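Side-chain contacts in Cel44C (PDB 2YIH), which hydrolyses the beta-1,4-glucan backbone of xyloglucan and cellulose-type chains, this chain being the family 44 glycoside hydrolase part of a longer protein: residues His96-Ser99 against Leu100-Gly103; Tyr170-Ala173 against Ser174-Ala177; Asp324-Ala328 against Gln329-Glu333; Ser256-Val259 against Asp260-Leu263; Thr427-Ile430 against Val431-Ser434. The protein carries 8 engineered substitutions. All blocks are in the same frame, centred on the assembly; numbering follows the deposited sequence. Where two conformers were deposited one is given.

Interaction 1: His96-Ser99 against Leu100-Gly103; sequences HDQS and LKLG. With EDO (1,2-ethanediol), chain N.
Leu100 N donates to His96 O at 2.9 Å, and on the same helical turn the two side chains meet as well. Leu100 lays CG over one face of the His96 imidazole, a CH-pi contact 4.1 Å from the ring centroid and 20° off its normal. The ring is placed for this by a chi1 of -173°, which sets CG opposite the backbone N; its nitrogens bind Ser106 and Ala177. On another side of the helix, Gln98 bends at chi2, bringing OE1 to 3.1 Å from the Lys101 CE, while Gln98 CG meets Leu102 CD1 at 4.0 Å. Asp97 OD2 takes a bond from a 1,2-ethanediol O1 at 3.1 Å, its OD1 being held by Tyr170. Gly103, with positive phi, is the C-prime residue of a Schellman motif that ends the helix. Helix 90-102 thus leads into strand 105-110 of the barrel, with Gln98 and Leu102 against Arg43 of strand 42-45 and Leu100 against Tyr170 of helix 159-170.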
loop_
_atom_site.group_PDB
_atom_site.type_symbol
_atom_site.label_atom_id
_atom_site.label_comp_id
_atom_site.label_asym_id
_atom_site.label_seq_id
_atom_site.Cartn_x
_atom_site.Cartn_y
_atom_site.Cartn_z
ATOM N N HIS A 96 16.306 4.910 -3.161
ATOM C CA HIS A 96 15.747 6.103 -3.793
ATOM C C HIS A 96 16.369 6.312 -5.179
ATOM O O HIS A 96 15.684 6.718 -6.090
ATOM C CB HIS A 96 15.974 7.351 -2.947
ATOM C CG HIS A 96 15.270 8.557 -3.473
ATOM N ND1 HIS A 96 13.927 8.543 -3.788
ATOM C CD2 HIS A 96 15.722 9.797 -3.785
ATOM C CE1 HIS A 96 13.573 9.734 -4.249
ATOM N NE2 HIS A 96 14.645 10.516 -4.252
ATOM N N ASP A 97 17.642 5.974 -5.344
ATOM C CA ASP A 97 18.252 6.060 -6.690
ATOM C C ASP A 97 17.448 5.201 -7.675
ATOM O O ASP A 97 17.286 5.578 -8.852
ATOM C CB ASP A 97 19.711 5.573 -6.671
ATOM C CG ASP A 97 20.681 6.577 -6.049
ATOM O OD1 ASP A 97 20.327 7.753 -5.772
ATOM O OD2 ASP A 97 21.857 6.169 -5.851
ATOM N N GLN A 98 17.025 4.028 -7.225
ATOM C CA GLN A 98 16.196 3.160 -8.044
ATOM C C GLN A 98 14.829 3.802 -8.339
ATOM O O GLN A 98 14.345 3.740 -9.477
ATOM C CB GLN A 98 16.070 1.764 -7.428
ATOM C CG GLN A 98 15.327 0.768 -8.331
ATOM C CD GLN A 98 16.155 0.290 -9.550
ATOM O OE1 GLN A 98 17.173 0.888 -9.926
ATOM N NE2 GLN A 98 15.702 -0.788 -10.168
ATOM N N SER A 99 14.223 4.453 -7.342
ATOM C CA SER A 99 12.974 5.181 -7.600
ATOM C C SER A 99 13.171 6.256 -8.674
ATOM O O SER A 99 12.292 6.457 -9.527
ATOM C CB SER A 99 12.424 5.841 -6.331
ATOM O OG SER A 99 11.821 4.860 -5.500
ATOM N N LEU A 100 14.275 6.996 -8.561
ATOM C CA LEU A 100 14.575 8.047 -9.540
ATOM C C LEU A 100 14.694 7.466 -10.958
ATOM O O LEU A 100 14.120 8.035 -11.899
ATOM C CB LEU A 100 15.832 8.810 -9.145
ATOM C CG LEU A 100 15.585 9.613 -7.853
ATOM C CD1 LEU A 100 16.874 10.384 -7.487
ATOM C CD2 LEU A 100 14.373 10.579 -7.963
ATOM N N LYS A 101 15.339 6.303 -11.067
ATOM C CA LYS A 101 15.545 5.622 -12.356
ATOM C C LYS A 101 14.200 5.168 -12.935
ATOM O O LYS A 101 13.957 5.330 -14.144
ATOM C CB LYS A 101 16.508 4.430 -12.166
ATOM C CG LYS A 101 16.909 3.648 -13.448
ATOM C CD LYS A 101 17.940 2.524 -13.114
ATOM C CE LYS A 101 17.271 1.157 -13.043
ATOM N NZ LYS A 101 18.264 0.044 -12.924
ATOM N N LEU A 102 13.297 4.724 -12.059
ATOM C CA LEU A 102 12.029 4.124 -12.468
ATOM C C LEU A 102 10.910 5.169 -12.518
ATOM O O LEU A 102 9.797 4.847 -12.931
ATOM C CB LEU A 102 11.625 3.021 -11.487
ATOM C CG LEU A 102 12.429 1.728 -11.424
ATOM C CD1 LEU A 102 11.882 0.811 -10.306
ATOM C CD2 LEU A 102 12.387 1.014 -12.794
ATOM N N GLY A 103 11.189 6.387 -12.055
ATOM C CA GLY A 103 10.178 7.434 -11.960
ATOM C C GLY A 103 9.083 7.225 -10.918
ATOM O O GLY A 103 7.924 7.638 -11.117
HETATM C C1 EDO N . 24.258 4.537 -2.750
HETATM O O1 EDO N . 23.264 5.461 -3.214
HETATM C C2 EDO N . 24.330 3.266 -3.596
HETATM O O2 EDO N . 24.841 2.230 -2.739
#

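Interaction 2: Tyr170-Ala173 against Ser174-Ala177; sequences YGTA and STKA
A type I beta turn runs from Thr172 to Thr175, and its closing bond, Thr175 N to Thr172 O at 2.9 Å, is reinforced by a side chain. Thr175 OG1 donates to the same Thr172 O at 2.7 Å, so two groups of one residue grip a single carbonyl. They use it differently: the hydroxyl lies in the carbonyl plane, whereas the amide comes from above it, 48° out. A chi1 of 73° puts OG1 between the backbone N and the carbonyl carbon of Thr175, turned back across the turn. The turn belongs to the connection between helix 159-170 and barrel strand 181-184, and here the chain doubles back on itself. A water bridges the two arms, donating to Thr175 OG1 at 2.9 Å and to Tyr170 O at 2.7 Å. With valine in place of Thr175, Thr172 O would probably keep just the out-of-plane amide bond from this residue and the water would lose one of its acceptors. Gly171 lies beside this hydroxyl; a CB there would clash with Thr175 OG1, and the backbone angles by themselves call for glycine. Farther along, the arms touch through methyl and methylene groups: Ala177 CB lies 3.4 Å from Tyr170 O, and Tyr170 CB is equally close to Ala177 O. Asp223 and Lys180 bind the backbone N and O of Ala173.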
loop_
_atom_site.group_PDB
_atom_site.type_symbol
_atom_site.label_atom_id
_atom_site.label_comp_id
_atom_site.label_asym_id
_atom_site.label_seq_id
_atom_site.Cartn_x
_atom_site.Cartn_y
_atom_site.Cartn_z
ATOM N N TYR A 170 19.500 15.082 -2.580
ATOM C CA TYR A 170 18.417 14.949 -3.563
ATOM C C TYR A 170 17.593 16.201 -3.751
ATOM O O TYR A 170 16.743 16.246 -4.638
ATOM C CB TYR A 170 17.464 13.839 -3.139
ATOM C CG TYR A 170 18.112 12.466 -3.184
ATOM C CD1 TYR A 170 18.555 11.907 -4.391
ATOM C CD2 TYR A 170 18.240 11.715 -2.035
ATOM C CE1 TYR A 170 19.169 10.653 -4.421
ATOM C CE2 TYR A 170 18.819 10.438 -2.061
ATOM C CZ TYR A 170 19.290 9.916 -3.254
ATOM O OH TYR A 170 19.816 8.630 -3.284
ATOM N N GLY A 171 17.776 17.174 -2.859
ATOM C CA GLY A 171 16.852 18.304 -2.748
ATOM C C GLY A 171 15.621 17.975 -1.923
ATOM O O GLY A 171 15.475 16.838 -1.412
ATOM N N THR A 172 14.710 18.942 -1.799
ATOM C CA THR A 172 13.522 18.730 -0.972
ATOM C C THR A 172 12.424 17.967 -1.720
ATOM O O THR A 172 12.461 17.824 -2.952
ATOM C CB THR A 172 12.946 20.049 -0.472
ATOM O OG1 THR A 172 12.538 20.845 -1.596
ATOM C CG2 THR A 172 13.977 20.811 0.342
ATOM N N ALA A 173 11.424 17.513 -0.973
ATOM C CA ALA A 173 10.299 16.765 -1.534
ATOM C C ALA A 173 9.619 17.480 -2.701
ATOM O O ALA A 173 9.105 16.831 -3.616
ATOM C CB ALA A 173 9.266 16.477 -0.440
ATOM N N SER A 174 9.600 18.807 -2.655
ATOM C CA SER A 174 8.923 19.626 -3.668
ATOM C C SER A 174 9.645 19.602 -5.001
ATOM O O SER A 174 9.116 20.092 -6.013
ATOM C CB SER A 174 8.842 21.082 -3.209
ATOM O OG SER A 174 10.131 21.618 -3.012
ATOM N N THR A 175 10.872 19.096 -4.993
ATOM C CA THR A 175 11.678 19.024 -6.220
ATOM C C THR A 175 11.474 17.686 -6.904
ATOM O O THR A 175 10.989 16.723 -6.300
ATOM C CB THR A 175 13.205 19.245 -5.976
ATOM O OG1 THR A 175 13.782 18.081 -5.334
ATOM C CG2 THR A 175 13.442 20.487 -5.128
ATOM N N LYS A 176 11.901 17.608 -8.162
ATOM C CA LYS A 176 11.724 16.388 -8.937
ATOM C C LYS A 176 12.436 15.190 -8.309
ATOM O O LYS A 176 11.915 14.075 -8.358
ATOM C CB LYS A 176 12.241 16.606 -10.375
ATOM C CG LYS A 176 12.032 15.416 -11.303
ATOM C CD LYS A 176 12.788 15.612 -12.608
ATOM C CE LYS A 176 12.106 16.642 -13.487
ATOM N NZ LYS A 176 13.016 17.789 -13.752
ATOM N N ALA A 177 13.595 15.422 -7.695
ATOM C CA ALA A 177 14.475 14.350 -7.260
ATOM C C ALA A 177 14.312 14.022 -5.773
ATOM O O ALA A 177 14.918 13.083 -5.285
ATOM C CB ALA A 177 15.923 14.707 -7.560
HETATM O O HOH W 1 16.467 18.229 -6.435
#

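Interaction 3: Asp324-Ala328 against Gln329-Glu333; sequences DSWIA and QWFSE. Engineered in segment 329-333: Phe331 (natural residue Asn). With BGC (beta-D-glucopyranose), chain B; BGC (beta-D-glucopyranose), chain C.
Trp326 and Phe331 meet rim to rim, Trp326 CZ3 lying 3.6 Å from Phe331 CE2 with the ring planes 89° apart and neither ring over the face of the other. Phe331 is an engineered residue, asparagine in the natural sequence. Trp326 takes a chi1 of 71°, CG between its backbone N and carbonyl carbon, which leaves the indole sandwiched: Ile327 CG1 sits over the centre of one face and a glucose over the other, its C5 3.4 Å from Trp326 NE1. That nitrogen bonds Glu288. Trp330, with CG beside its own N (chi1 -68°), is likewise covered twice, by Gln329 CG, whose chain bends at chi2, and by a second glucose whose C5 is 3.5 Å from Trp330 CE2. Such aromatic platforms for sugars are common in glycoside hydrolases. Ser325 OG caps the helix, accepting from Ala328 N at 3.2 Å. The short helix 326-331 lies between barrel strands 280-285 and 353-359 in the chain, with Phe331 meeting Phe236 of helix 236-241.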
loop_
_atom_site.group_PDB
_atom_site.type_symbol
_atom_site.label_atom_id
_atom_site.label_comp_id
_atom_site.label_asym_id
_atom_site.label_seq_id
_atom_site.Cartn_x
_atom_site.Cartn_y
_atom_site.Cartn_z
ATOM N N ASP A 324 -16.642 -13.864 5.419
ATOM C CA ASP A 324 -16.510 -14.755 6.587
ATOM C C ASP A 324 -15.193 -14.407 7.301
ATOM O O ASP A 324 -14.122 -14.857 6.897
ATOM C CB ASP A 324 -16.478 -16.216 6.114
ATOM C CG ASP A 324 -16.440 -17.219 7.267
ATOM O OD1 ASP A 324 -16.435 -16.807 8.444
ATOM O OD2 ASP A 324 -16.311 -18.441 6.984
ATOM N N SER A 325 -15.288 -13.583 8.343
ATOM C CA SER A 325 -14.126 -13.250 9.180
ATOM C C SER A 325 -14.623 -12.734 10.527
ATOM O O SER A 325 -15.784 -12.287 10.648
ATOM C CB SER A 325 -13.278 -12.143 8.519
ATOM O OG SER A 325 -13.924 -10.882 8.607
ATOM N N TRP A 326 -13.715 -12.690 11.497
ATOM C CA TRP A 326 -14.046 -12.160 12.833
ATOM C C TRP A 326 -14.357 -10.672 12.763
ATOM O O TRP A 326 -15.140 -10.172 13.549
ATOM C CB TRP A 326 -12.894 -12.413 13.798
ATOM C CG TRP A 326 -11.629 -11.578 13.557
ATOM C CD1 TRP A 326 -10.491 -11.964 12.866
ATOM C CD2 TRP A 326 -11.331 -10.300 14.115
ATOM N NE1 TRP A 326 -9.525 -10.985 12.954
ATOM C CE2 TRP A 326 -10.026 -9.938 13.680
ATOM C CE3 TRP A 326 -12.056 -9.390 14.894
ATOM C CZ2 TRP A 326 -9.416 -8.741 14.063
ATOM C CZ3 TRP A 326 -11.441 -8.200 15.268
ATOM C CH2 TRP A 326 -10.125 -7.899 14.868
ATOM N N ILE A 327 -13.805 -9.968 11.773
ATOM C CA ILE A 327 -14.137 -8.562 11.596
ATOM C C ILE A 327 -15.594 -8.347 11.142
ATOM O O ILE A 327 -16.299 -7.504 11.715
ATOM C CB ILE A 327 -13.187 -7.865 10.604
ATOM C CG1 ILE A 327 -11.743 -7.928 11.115
ATOM C CG2 ILE A 327 -13.520 -6.369 10.466
ATOM C CD1 ILE A 327 -10.728 -7.726 9.966
ATOM N N ALA A 328 -16.026 -9.087 10.118
ATOM C CA ALA A 328 -17.413 -9.020 9.645
ATOM C C ALA A 328 -18.330 -9.588 10.735
ATOM O O ALA A 328 -19.421 -9.087 10.961
ATOM C CB ALA A 328 -17.569 -9.795 8.352
ATOM N N GLN A 329 -17.849 -10.573 11.478
ATOM C CA GLN A 329 -18.679 -11.172 12.511
ATOM C C GLN A 329 -19.005 -10.185 13.637
ATOM O O GLN A 329 -20.170 -10.066 14.039
ATOM C CB GLN A 329 -18.018 -12.453 13.065
ATOM C CG GLN A 329 -18.774 -13.071 14.206
ATOM C CD GLN A 329 -20.196 -13.453 13.802
ATOM O OE1 GLN A 329 -20.433 -13.929 12.691
ATOM N NE2 GLN A 329 -21.141 -13.294 14.733
ATOM N N TRP A 330 -17.994 -9.468 14.146
ATOM C CA TRP A 330 -18.167 -8.714 15.368
ATOM C C TRP A 330 -18.103 -7.215 15.175
ATOM O O TRP A 330 -18.437 -6.479 16.095
ATOM C CB TRP A 330 -17.151 -9.164 16.430
ATOM C CG TRP A 330 -17.416 -10.549 16.917
ATOM C CD1 TRP A 330 -16.681 -11.666 16.649
ATOM C CD2 TRP A 330 -18.480 -10.961 17.787
ATOM N NE1 TRP A 330 -17.238 -12.762 17.288
ATOM C CE2 TRP A 330 -18.343 -12.351 17.986
ATOM C CE3 TRP A 330 -19.542 -10.290 18.407
ATOM C CZ2 TRP A 330 -19.228 -13.086 18.797
ATOM C CZ3 TRP A 330 -20.424 -11.022 19.213
ATOM C CH2 TRP A 330 -20.244 -12.400 19.411
ATOM N N PHE A 331 -17.688 -6.760 13.981
ATOM C CA PHE A 331 -17.428 -5.343 13.738
ATOM C C PHE A 331 -17.914 -4.910 12.360
ATOM O O PHE A 331 -17.316 -4.035 11.746
ATOM C CB PHE A 331 -15.918 -5.026 13.915
ATOM C CG PHE A 331 -15.407 -5.359 15.274
ATOM C CD1 PHE A 331 -15.658 -4.514 16.352
ATOM C CD2 PHE A 331 -14.792 -6.583 15.508
ATOM C CE1 PHE A 331 -15.256 -4.872 17.635
ATOM C CE2 PHE A 331 -14.405 -6.955 16.784
ATOM C CZ PHE A 331 -14.611 -6.086 17.846
ATOM N N SER A 332 -19.041 -5.468 11.892
ATOM C CA SER A 332 -19.513 -5.167 10.541
ATOM C C SER A 332 -19.883 -3.707 10.320
ATOM O O SER A 332 -19.964 -3.271 9.181
ATOM C CB SER A 332 -20.685 -6.063 10.115
ATOM O OG SER A 332 -21.808 -5.821 10.944
ATOM N N GLU A 333 -20.096 -2.949 11.390
ATOM C CA GLU A 333 -20.452 -1.532 11.239
ATOM C C GLU A 333 -19.248 -0.708 10.787
ATOM O O GLU A 333 -19.401 0.444 10.385
ATOM C CB GLU A 333 -21.053 -0.941 12.539
ATOM C CG GLU A 333 -20.050 -0.709 13.646
ATOM C CD GLU A 333 -19.915 -1.901 14.616
ATOM O OE1 GLU A 333 -19.982 -3.082 14.198
ATOM O OE2 GLU A 333 -19.750 -1.629 15.822
HETATM C C2 BGC B . -16.511 -9.386 21.574
HETATM C C3 BGC B . -15.562 -9.716 20.424
HETATM C C4 BGC B . -15.033 -11.146 20.500
HETATM C C5 BGC B . -16.213 -12.093 20.691
HETATM C C6 BGC B . -15.806 -13.557 20.776
HETATM C C1 BGC B . -17.574 -10.473 21.708
HETATM O O1 BGC B . -18.424 -10.245 22.840
HETATM O O2 BGC B . -17.135 -8.121 21.333
HETATM O O3 BGC B . -14.464 -8.799 20.385
HETATM O O4 BGC B . -14.416 -11.465 19.258
HETATM O O5 BGC B . -16.901 -11.721 21.878
HETATM O O6 BGC B . -15.034 -13.725 21.964
HETATM C C2 BGC C . -6.771 -10.310 17.804
HETATM C C3 BGC C . -5.851 -10.050 16.625
HETATM C C4 BGC C . -5.883 -11.258 15.685
HETATM C C5 BGC C . -7.297 -11.727 15.380
HETATM C C6 BGC C . -7.282 -13.055 14.622
HETATM C C1 BGC C . -8.167 -10.670 17.305
HETATM O O2 BGC C . -6.788 -9.156 18.629
HETATM O O3 BGC C . -4.502 -9.889 17.068
HETATM O O4 BGC C . -5.298 -10.872 14.459
HETATM O O5 BGC C . -8.039 -11.889 16.581
HETATM O O6 BGC C . -6.525 -13.993 15.402
HETATM O O HOH W 2 -20.932 -7.379 13.107
#

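Interaction 4: Ser256-Val259 against Asp260-Leu263; sequences SWFV and DYYL
Phe258, Tyr261 and Tyr262 form an aromatic cluster on the first turns of helix 258-273, between barrel strands 227-233 and 280-285. The packed part is here. Phe258, its CG opposite the backbone N (chi1 172°), leans forward along the helix, so that CE1 meets Tyr261 CD2 at 3.6 Å and CZ meets Tyr262 CB at 3.7 Å. Both ring pairs are oblique, the Phe258 and Tyr261 planes being 38° apart. On another side, Val259 and Leu263 lie alongside one another and point the same way, with CG1 of Val259 3.7 Å from CD1 of Leu263. Helix 205-222 covers the cluster, touching Phe258 and Tyr261, and Tyr348 of helix 337-348 covers Leu263.
At the N-terminal end polar contacts take over, and the solvent side begins only at Ser256. Trp257, at the N-cap position, presents its ring edge to the Asp260 carboxylate, whose OD2 lies in the indole plane 3.3 Å from Trp257 CD1 while the planes of the two groups stand 82° apart. The bond from Trp257 NE1 to Asp260 OD1 is weak, 3.3 Å; Ser344 OG is the stronger partner of both atoms. Val259 CB rests over a face of this indole. At exposed Ser256 one water ties the backbone to the carboxylate, accepting from Ser256 N at 2.9 Å and donating to Asp260 OD2 at 2.7 Å.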
loop_
_atom_site.group_PDB
_atom_site.type_symbol
_atom_site.label_atom_id
_atom_site.label_comp_id
_atom_site.label_asym_id
_atom_site.label_seq_id
_atom_site.Cartn_x
_atom_site.Cartn_y
_atom_site.Cartn_z
ATOM N N SER A 256 -15.342 6.579 18.271
ATOM C CA SER A 256 -15.835 5.274 17.840
ATOM C C SER A 256 -14.729 4.226 17.820
ATOM O O SER A 256 -15.008 3.027 17.862
ATOM C CB SER A 256 -16.457 5.350 16.439
ATOM O OG SER A 256 -17.576 6.236 16.454
ATOM N N TRP A 257 -13.509 4.691 17.557
ATOM C CA TRP A 257 -12.344 3.816 17.452
ATOM C C TRP A 257 -11.079 4.631 17.481
ATOM O O TRP A 257 -11.137 5.870 17.398
ATOM C CB TRP A 257 -12.388 2.914 16.194
ATOM C CG TRP A 257 -12.517 3.602 14.813
ATOM C CD1 TRP A 257 -12.917 4.886 14.540
ATOM C CD2 TRP A 257 -12.363 2.948 13.548
ATOM N NE1 TRP A 257 -12.983 5.072 13.173
ATOM C CE2 TRP A 257 -12.665 3.892 12.545
ATOM C CE3 TRP A 257 -12.007 1.642 13.170
ATOM C CZ2 TRP A 257 -12.605 3.583 11.175
ATOM C CZ3 TRP A 257 -11.966 1.316 11.807
ATOM C CH2 TRP A 257 -12.264 2.285 10.829
ATOM N N PHE A 258 -9.938 3.943 17.633
ATOM C CA PHE A 258 -8.633 4.625 17.750
ATOM C C PHE A 258 -8.329 5.510 16.521
ATOM O O PHE A 258 -7.685 6.555 16.641
ATOM C CB PHE A 258 -7.503 3.582 17.999
ATOM C CG PHE A 258 -6.131 4.173 17.946
ATOM C CD1 PHE A 258 -5.648 4.930 18.998
ATOM C CD2 PHE A 258 -5.392 4.128 16.753
ATOM C CE1 PHE A 258 -4.393 5.614 18.886
ATOM C CE2 PHE A 258 -4.165 4.787 16.619
ATOM C CZ PHE A 258 -3.655 5.559 17.680
ATOM N N VAL A 259 -8.785 5.070 15.345
ATOM C CA VAL A 259 -8.614 5.842 14.102
ATOM C C VAL A 259 -9.019 7.306 14.371
ATOM O O VAL A 259 -8.275 8.226 14.046
ATOM C CB VAL A 259 -9.491 5.248 12.958
ATOM C CG1 VAL A 259 -9.627 6.237 11.742
ATOM C CG2 VAL A 259 -8.937 3.874 12.513
ATOM N N ASP A 260 -10.184 7.499 15.000
ATOM C CA ASP A 260 -10.699 8.850 15.278
ATOM C C ASP A 260 -9.872 9.601 16.306
ATOM O O ASP A 260 -9.579 10.792 16.118
ATOM C CB ASP A 260 -12.152 8.768 15.778
ATOM C CG ASP A 260 -13.112 8.318 14.689
ATOM O OD1 ASP A 260 -12.755 8.395 13.493
ATOM O OD2 ASP A 260 -14.206 7.831 15.028
ATOM N N TYR A 261 -9.467 8.898 17.372
ATOM C CA TYR A 261 -8.629 9.514 18.407
ATOM C C TYR A 261 -7.334 10.051 17.786
ATOM O O TYR A 261 -6.904 11.171 18.063
ATOM C CB TYR A 261 -8.322 8.503 19.539
ATOM C CG TYR A 261 -7.242 8.957 20.515
ATOM C CD1 TYR A 261 -7.569 9.707 21.646
ATOM C CD2 TYR A 261 -5.895 8.596 20.338
ATOM C CE1 TYR A 261 -6.564 10.125 22.541
ATOM C CE2 TYR A 261 -4.897 9.005 21.228
ATOM C CZ TYR A 261 -5.241 9.768 22.325
ATOM O OH TYR A 261 -4.280 10.185 23.197
ATOM N N TYR A 262 -6.690 9.210 16.986
ATOM C CA TYR A 262 -5.422 9.592 16.359
ATOM C C TYR A 262 -5.584 10.803 15.435
ATOM O O TYR A 262 -4.813 11.758 15.503
ATOM C CB TYR A 262 -4.850 8.417 15.587
ATOM C CG TYR A 262 -3.511 8.676 14.905
ATOM C CD1 TYR A 262 -2.295 8.453 15.584
ATOM C CD2 TYR A 262 -3.464 9.016 13.546
ATOM C CE1 TYR A 262 -1.086 8.645 14.941
ATOM C CE2 TYR A 262 -2.280 9.194 12.902
ATOM C CZ TYR A 262 -1.097 8.983 13.595
ATOM O OH TYR A 262 0.066 9.103 12.926
ATOM N N LEU A 263 -6.605 10.761 14.585
ATOM C CA LEU A 263 -6.847 11.850 13.644
ATOM C C LEU A 263 -7.098 13.161 14.375
ATOM O O LEU A 263 -6.478 14.186 14.071
ATOM C CB LEU A 263 -8.009 11.513 12.709
ATOM C CG LEU A 263 -7.692 10.467 11.646
ATOM C CD1 LEU A 263 -8.964 9.787 11.176
ATOM C CD2 LEU A 263 -6.943 11.100 10.479
HETATM O O HOH W 3 -15.475 9.125 16.984
#

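Interaction 5: Thr427-Ile430 against Val431-Ser434; sequences TSDI and VNSS
Asp429 OD1 accepts two backbone N-H groups, Val431 N and Asn432 N, each at 3.0 Å. Both arrive from the same face of the carboxylate: Val431 N on the anti side, Asn432 N from well above the plane. The second oxygen, Asp429 OD2, offers its syn lone pair to Asn432 ND2 at 2.9 Å, in the plane of the amide, and also forms a salt bridge with Lys8. CG opposite the backbone N (chi1 -179°) swings the carboxylate forward over the turn to reach these donors. Placing an alanine here would probably strip the Val431 and Asn432 amides of their common acceptor and leave Lys8 without this counter-charge. The backbone oxygen Asp429 O is doubly used as well, taking Ser433 OG at 2.7 Å and Ser433 N at 3.1 Å from opposite faces. Ser433 OG accepts in turn from Thr427 OG1 at 2.7 Å, which itself accepts from Asp429 N at 3.2 Å, and a water donates to Ile430 O. The hydroxyl of Thr427 makes an ST turn and the carboxylate of Asp429 an Asx turn, together shaping the hairpin connection between antiparallel strands 421-427 and 433-439 of the beta domain.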
loop_
_atom_site.group_PDB
_atom_site.type_symbol
_atom_site.label_atom_id
_atom_site.label_comp_id
_atom_site.label_asym_id
_atom_site.label_seq_id
_atom_site.Cartn_x
_atom_site.Cartn_y
_atom_site.Cartn_z
ATOM N N THR A 427 -22.090 -3.057 -13.636
ATOM C CA THR A 427 -22.392 -4.382 -14.161
ATOM C C THR A 427 -23.682 -4.903 -13.538
ATOM O O THR A 427 -23.993 -4.605 -12.387
ATOM C CB THR A 427 -21.224 -5.397 -13.897
ATOM O OG1 THR A 427 -21.639 -6.705 -14.311
ATOM C CG2 THR A 427 -20.860 -5.462 -12.364
ATOM N N SER A 428 -24.396 -5.749 -14.276
ATOM C CA SER A 428 -25.621 -6.358 -13.765
ATOM C C SER A 428 -25.352 -7.530 -12.816
ATOM O O SER A 428 -26.275 -8.052 -12.177
ATOM C CB SER A 428 -26.473 -6.839 -14.947
ATOM O OG SER A 428 -25.782 -7.849 -15.684
ATOM N N ASP A 429 -24.093 -7.952 -12.693
ATOM C CA ASP A 429 -23.785 -9.084 -11.828
ATOM C C ASP A 429 -22.478 -8.864 -11.068
ATOM O O ASP A 429 -21.392 -9.179 -11.567
ATOM C CB ASP A 429 -23.729 -10.379 -12.647
ATOM C CG ASP A 429 -23.426 -11.621 -11.801
ATOM O OD1 ASP A 429 -23.095 -11.521 -10.582
ATOM O OD2 ASP A 429 -23.521 -12.729 -12.388
ATOM N N ILE A 430 -22.587 -8.340 -9.857
ATOM C CA ILE A 430 -21.380 -7.966 -9.110
ATOM C C ILE A 430 -20.697 -9.147 -8.447
ATOM O O ILE A 430 -19.604 -8.993 -7.903
ATOM C CB ILE A 430 -21.638 -6.863 -8.063
ATOM C CG1 ILE A 430 -22.508 -7.381 -6.918
ATOM C CG2 ILE A 430 -22.229 -5.623 -8.731
ATOM C CD1 ILE A 430 -22.480 -6.450 -5.690
ATOM N N VAL A 431 -21.323 -10.323 -8.509
ATOM C CA VAL A 431 -20.720 -11.532 -7.922
ATOM C C VAL A 431 -19.769 -12.186 -8.936
ATOM O O VAL A 431 -18.598 -12.533 -8.635
ATOM C CB VAL A 431 -21.809 -12.549 -7.459
ATOM C CG1 VAL A 431 -21.133 -13.785 -6.880
ATOM C CG2 VAL A 431 -22.735 -11.925 -6.409
ATOM N N ASN A 432 -20.289 -12.451 -10.130
ATOM C CA ASN A 432 -19.509 -13.131 -11.138
ATOM C C ASN A 432 -18.610 -12.231 -11.951
ATOM O O ASN A 432 -17.700 -12.729 -12.603
ATOM C CB ASN A 432 -20.430 -13.942 -12.076
ATOM C CG ASN A 432 -21.033 -15.114 -11.363
ATOM O OD1 ASN A 432 -20.295 -15.962 -10.846
ATOM N ND2 ASN A 432 -22.363 -15.101 -11.191
ATOM N N SER A 433 -18.846 -10.914 -11.917
ATOM C CA SER A 433 -17.993 -10.005 -12.706
ATOM C C SER A 433 -17.565 -8.803 -11.869
ATOM O O SER A 433 -18.197 -8.481 -10.853
ATOM C CB SER A 433 -18.716 -9.490 -13.955
ATOM O OG SER A 433 -19.727 -8.528 -13.602
ATOM N N SER A 434 -16.498 -8.151 -12.322
ATOM C CA SER A 434 -16.191 -6.791 -11.893
ATOM C C SER A 434 -15.690 -6.045 -13.114
ATOM O O SER A 434 -15.174 -6.654 -14.068
ATOM C CB SER A 434 -15.096 -6.797 -10.826
ATOM O OG SER A 434 -15.600 -7.376 -9.637
HETATM O O HOH W 4 -17.866 -6.928 -7.915
#

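Interactions 1 and 2 form one patch: their centres are 13 Å apart, and probable hydrogen bonds join them, Asp97 OD1 to Tyr170 OH at 2.7 Å and His96 NE2 to Ala177 O at 2.8 Å. Interaction 3 holds three residues of the glycan pocket and lies beyond the chain's centre from that patch, its centre about 40 Å from that of interaction 1. Interaction 4 is its near neighbour, nearest atoms about 7 Å apart, yet does not touch the sugar; Trp257 stays about 11 Å from a bound glucose. Interaction 5, in the beta domain, is about 13 Å from interaction 3 by nearest atoms and far from the rest.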